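Local coordinates for Ser-thr phosphatase MSPP (Mycobacterium smegmatis, PDB 2JFS), which probably removes phosphate from phosphorylated serine and threonine residues of proteins, as a manganese-binding phosphatase of the PP2C family, at residues A[31-36]-A[92-97]; A[126-131]-A[167-172]. One frame throughout, in Å; residues are numbered along the deposited sequence.

Interaction 1: A[31-36]-A[92-97]; sequences LYAVAD and LTAVAV. With MN (manganese (II) ion), chain B; MN (manganese (II) ion), chain C.
Tyr32 and Val95 exchange two backbone hydrogen bonds, Tyr32 N to Val95 O at 2.9 Å and Val95 N to Tyr32 O at 2.8 Å. Val34 and Thr93 form the next hydrogen-bonded pair of this antiparallel ladder, again with a bond in each direction. At the non-hydrogen-bonded pair Ala33-Ala94 between them the strands come close, and Ala33 CA makes a CA-H...O contact with Thr93 O at 3.1 Å. Beyond the last bridge, Asp36 carries the strand into the metal site: OD1 binds one manganese ion at 2.1 Å and OD2 the other at 2.2 Å, so its carboxylate bridges the two, as does a water. Gly37 O, Asp186 and Asp224 add further ligands.

Alanines and leucines make up the face covered by helix 42-59. Ala33 CB meets Ala94 CB at 3.9 Å, and Leu92, with CG anti to its backbone N (chi1 180°), brings CD1 over to Ala33 CB at 4.2 Å; Leu31 CD1 reaches Ala94 CB from the other end. On the opposite face Tyr32, Val34, Thr93 and Val95 pack on Ile183 of the second sheet, and Thr93 OG1 is hydrogen-bonded to Ser113 O. The Tyr32 ring has Val95 O near its plane at one edge, while Val97 CG2 approaches CE2 obliquely at 4.1 Å. Backbone pairing and apolar cover thus leave the metal-binding carboxylate at the end of a buried, hydrogen-bonded strand pair, in keeping with the central beta sandwich of PP2C phosphatases.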
# COMPACT_ATOMS: atom_id res chain seq x y z
N LEU A 31 5.15 -10.91 6.06
CA LEU A 31 5.21 -9.94 4.96
C LEU A 31 3.82 -9.61 4.39
O LEU A 31 3.07 -10.52 4.00
CB LEU A 31 6.12 -10.49 3.86
CG LEU A 31 6.23 -9.56 2.66
CD1 LEU A 31 6.90 -8.21 2.99
CD2 LEU A 31 6.96 -10.26 1.53
N TYR A 32 3.50 -8.31 4.34
CA TYR A 32 2.20 -7.83 3.89
C TYR A 32 2.45 -6.70 2.92
O TYR A 32 3.32 -5.87 3.16
CB TYR A 32 1.40 -7.32 5.08
CG TYR A 32 1.14 -8.44 6.06
CD1 TYR A 32 0.01 -9.24 5.94
CD2 TYR A 32 2.06 -8.75 7.06
CE1 TYR A 32 -0.21 -10.32 6.82
CE2 TYR A 32 1.85 -9.80 7.94
CZ TYR A 32 0.71 -10.58 7.81
OH TYR A 32 0.48 -11.66 8.67
N ALA A 33 1.68 -6.64 1.84
CA ALA A 33 1.91 -5.57 0.85
C ALA A 33 0.71 -5.28 -0.03
O ALA A 33 -0.18 -6.15 -0.21
CB ALA A 33 3.10 -5.95 -0.05
N VAL A 34 0.65 -4.05 -0.53
CA VAL A 34 -0.29 -3.66 -1.56
C VAL A 34 0.52 -3.05 -2.70
O VAL A 34 1.51 -2.33 -2.46
CB VAL A 34 -1.29 -2.62 -1.04
CG1 VAL A 34 -2.14 -2.06 -2.17
CG2 VAL A 34 -2.20 -3.27 -0.00
N ALA A 35 0.10 -3.33 -3.93
CA ALA A 35 0.69 -2.70 -5.12
C ALA A 35 -0.46 -2.20 -6.02
O ALA A 35 -1.35 -2.98 -6.34
CB ALA A 35 1.60 -3.71 -5.88
N ASP A 36 -0.45 -0.92 -6.35
CA ASP A 36 -1.49 -0.30 -7.18
C ASP A 36 -0.91 -0.02 -8.56
O ASP A 36 -0.11 0.89 -8.75
CB ASP A 36 -1.99 0.97 -6.50
CG ASP A 36 -3.07 1.67 -7.29
OD1 ASP A 36 -3.32 1.27 -8.44
OD2 ASP A 36 -3.61 2.64 -6.72
N LEU A 92 4.11 0.41 -4.54
CA LEU A 92 4.37 -0.72 -3.65
C LEU A 92 4.48 -0.21 -2.24
O LEU A 92 5.30 0.70 -1.99
CB LEU A 92 5.66 -1.49 -4.06
CG LEU A 92 6.02 -2.69 -3.17
CD1 LEU A 92 4.90 -3.68 -3.04
CD2 LEU A 92 7.27 -3.41 -3.68
N THR A 93 3.68 -0.74 -1.32
CA THR A 93 3.89 -0.47 0.09
C THR A 93 3.94 -1.84 0.76
O THR A 93 2.98 -2.64 0.64
CB THR A 93 2.76 0.37 0.69
OG1 THR A 93 2.82 1.64 0.04
CG2 THR A 93 2.96 0.54 2.21
N ALA A 94 5.03 -2.11 1.46
CA ALA A 94 5.20 -3.41 2.12
C ALA A 94 5.55 -3.22 3.59
O ALA A 94 6.28 -2.28 3.93
CB ALA A 94 6.26 -4.25 1.41
N VAL A 95 4.99 -4.08 4.44
CA VAL A 95 5.34 -4.16 5.87
C VAL A 95 5.91 -5.55 6.16
O VAL A 95 5.29 -6.53 5.80
CB VAL A 95 4.10 -3.95 6.76
CG1 VAL A 95 4.44 -4.11 8.24
CG2 VAL A 95 3.49 -2.59 6.51
N ALA A 96 7.06 -5.61 6.80
CA ALA A 96 7.58 -6.88 7.33
C ALA A 96 7.55 -6.78 8.85
O ALA A 96 8.19 -5.91 9.46
CB ALA A 96 8.98 -7.17 6.83
N VAL A 97 6.78 -7.68 9.46
CA VAL A 97 6.60 -7.64 10.89
C VAL A 97 7.74 -8.47 11.54
O VAL A 97 7.53 -9.57 12.04
CB VAL A 97 5.18 -8.12 11.31
CG1 VAL A 97 4.99 -7.87 12.79
CG2 VAL A 97 4.08 -7.44 10.48
MN MN B . -4.23 1.56 -10.28
MN MN C . -5.53 3.53 -7.35
O HOH W 1 -5.33 1.34 -12.31
O HOH W 2 -6.00 2.75 -9.45
O HOH W 3 -5.40 -0.23 -9.61
O HOH W 4 -6.32 1.62 -6.54

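Interaction 2: A[126-131]-A[167-172]; sequences LTDDHS and GPDVFG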
# COMPACT_ATOMS: atom_id res chain seq x y z
N LEU A 126 1.20 6.74 8.36
CA LEU A 126 2.63 6.68 8.69
C LEU A 126 3.55 6.99 7.50
O LEU A 126 4.70 7.43 7.71
CB LEU A 126 3.03 5.30 9.28
CG LEU A 126 2.24 4.86 10.50
CD1 LEU A 126 2.85 3.57 11.01
CD2 LEU A 126 2.30 5.95 11.58
N THR A 127 3.08 6.71 6.29
CA THR A 127 3.89 6.86 5.10
C THR A 127 3.67 8.25 4.50
O THR A 127 2.60 8.87 4.70
CB THR A 127 3.57 5.80 4.07
OG1 THR A 127 2.14 5.70 3.94
CG2 THR A 127 4.15 4.43 4.51
N ASP A 128 4.69 8.72 3.76
CA ASP A 128 4.50 9.85 2.84
C ASP A 128 4.01 9.39 1.46
O ASP A 128 4.41 8.31 0.96
CB ASP A 128 5.84 10.56 2.66
CG ASP A 128 6.44 11.06 3.98
OD1 ASP A 128 5.69 11.63 4.79
OD2 ASP A 128 7.66 10.89 4.19
N ASP A 129 3.14 10.19 0.84
CA ASP A 129 2.65 9.89 -0.50
C ASP A 129 3.58 10.52 -1.54
O ASP A 129 3.81 11.75 -1.52
CB ASP A 129 1.25 10.45 -0.71
CG ASP A 129 0.21 9.74 0.16
OD1 ASP A 129 0.18 8.50 0.14
OD2 ASP A 129 -0.56 10.43 0.87
N HIS A 130 4.08 9.71 -2.46
CA HIS A 130 4.91 10.24 -3.56
C HIS A 130 3.96 10.55 -4.73
O HIS A 130 3.95 9.84 -5.75
CB HIS A 130 6.01 9.23 -3.96
CG HIS A 130 6.73 8.65 -2.79
ND1 HIS A 130 7.35 9.39 -1.80
CD2 HIS A 130 6.93 7.35 -2.47
CE1 HIS A 130 7.89 8.56 -0.91
NE2 HIS A 130 7.63 7.32 -1.29
N SER A 131 3.18 11.60 -4.54
CA SER A 131 2.37 12.16 -5.61
C SER A 131 2.60 13.66 -5.54
O SER A 131 3.09 14.16 -4.54
CB SER A 131 0.91 11.89 -5.36
OG SER A 131 0.52 12.49 -4.12
N GLY A 167 14.11 4.82 -5.57
CA GLY A 167 14.51 5.04 -4.19
C GLY A 167 13.25 5.07 -3.34
O GLY A 167 12.58 6.09 -3.23
N PRO A 168 12.88 3.91 -2.79
CA PRO A 168 11.73 3.86 -1.86
C PRO A 168 12.06 4.48 -0.52
O PRO A 168 13.26 4.63 -0.20
CB PRO A 168 11.51 2.36 -1.66
CG PRO A 168 12.90 1.76 -1.93
CD PRO A 168 13.51 2.59 -3.00
N ASP A 169 11.03 4.88 0.24
CA ASP A 169 11.22 5.25 1.64
C ASP A 169 11.24 3.96 2.45
O ASP A 169 10.51 3.02 2.14
CB ASP A 169 10.08 6.14 2.14
CG ASP A 169 10.17 7.55 1.60
OD1 ASP A 169 11.27 7.94 1.10
OD2 ASP A 169 9.13 8.27 1.71
N VAL A 170 12.11 3.89 3.44
CA VAL A 170 12.33 2.67 4.22
C VAL A 170 12.49 3.14 5.65
O VAL A 170 13.49 3.86 5.95
CB VAL A 170 13.62 1.93 3.81
CG1 VAL A 170 13.84 0.69 4.68
CG2 VAL A 170 13.61 1.56 2.34
N PHE A 171 11.60 2.71 6.54
CA PHE A 171 11.64 3.11 7.94
C PHE A 171 11.03 2.13 8.94
O PHE A 171 10.09 1.39 8.62
CB PHE A 171 11.06 4.53 8.10
CG PHE A 171 9.60 4.63 7.81
CD1 PHE A 171 8.68 4.64 8.85
CD2 PHE A 171 9.14 4.73 6.49
CE1 PHE A 171 7.30 4.75 8.60
CE2 PHE A 171 7.75 4.83 6.22
CZ PHE A 171 6.85 4.85 7.28
N GLY A 172 11.58 2.11 10.16
CA GLY A 172 11.04 1.29 11.25
C GLY A 172 9.70 1.85 11.73
O GLY A 172 9.56 3.07 11.83
O HOH W 5 7.18 7.20 3.40
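The loop 126-131 passes beside strand 169-172 without pairing with it, the nearest CA atoms, those of Asp128 and Asp169, being 8.2 Å apart, so side chains and a water span the gap. The Asp169 side chain sets out toward the loop, and its OD2 lies near the plane of the His130 ring, at the edge, 2.9 Å from CE1, with ring and carboxylate planes 78° apart; NE2 of His130, farther from OD2 and at a poor angle, instead makes a weak hydrogen bond to Asn109 O. Asp128 O sits over the centre of one face of the same ring, 3.9 Å above its plane.

A water accepts from Asp128 N at 2.9 Å and donates to Asp169 OD2 at 2.8 Å, linking loop and strand. Asp128 OD2 and Asp169 OD2 are like charges 3.9 Å apart, their carboxylate planes almost perpendicular. Arg158, in a salt bridge with Asp169 OD1, probably offsets part of that repulsion, and Arg138 forms a long, weak ion pair with Asp128.

Toward the other end, Phe171 has CG between its backbone N and carbonyl carbon (chi1 66°), which raises the ring toward the loop. Leu126 O lies oblique to the ring, 3.4 Å from CZ, and Leu126 CB also touches CZ. Thr127 CG2 meets the ring edge, 3.9 Å from CZ, its direction fixed by the hydrogen bond of Thr127 OG1 to Leu115 N.

His130 centres an inverse gamma turn, and Ser131 follows as the N-cap of helix 132-138. The contact joins an edge strand of one sheet of the PP2C sandwich to the loop leaving an edge strand of the other.

Both contacts involve the sheet ordered 23-28, 31-38, 89-96, 106-110, 169-172, but at different depths. Interaction 1 lies inside it, pairing its second and third strands about 6 Å from the chain centre, with every touching residue buried. Interaction 2 sits at one of its two outermost strands, 169-172, and is only partly buried; its loop follows strand 122-125 of the other sheet. The centres of interactions 1 and 2 are about 12 Å apart, without touching; strand 106-110 lies between 89-96 and 169-172. Backbone hydrogen bonds and aliphatic packing dominate the inner contact, whereas carboxylates, an imidazole edge, a water and one aromatic ring make the outer one. Asp36 binds metal directly; the side chain of His130 is about 6 Å from that of Asp112, another metal-site residue.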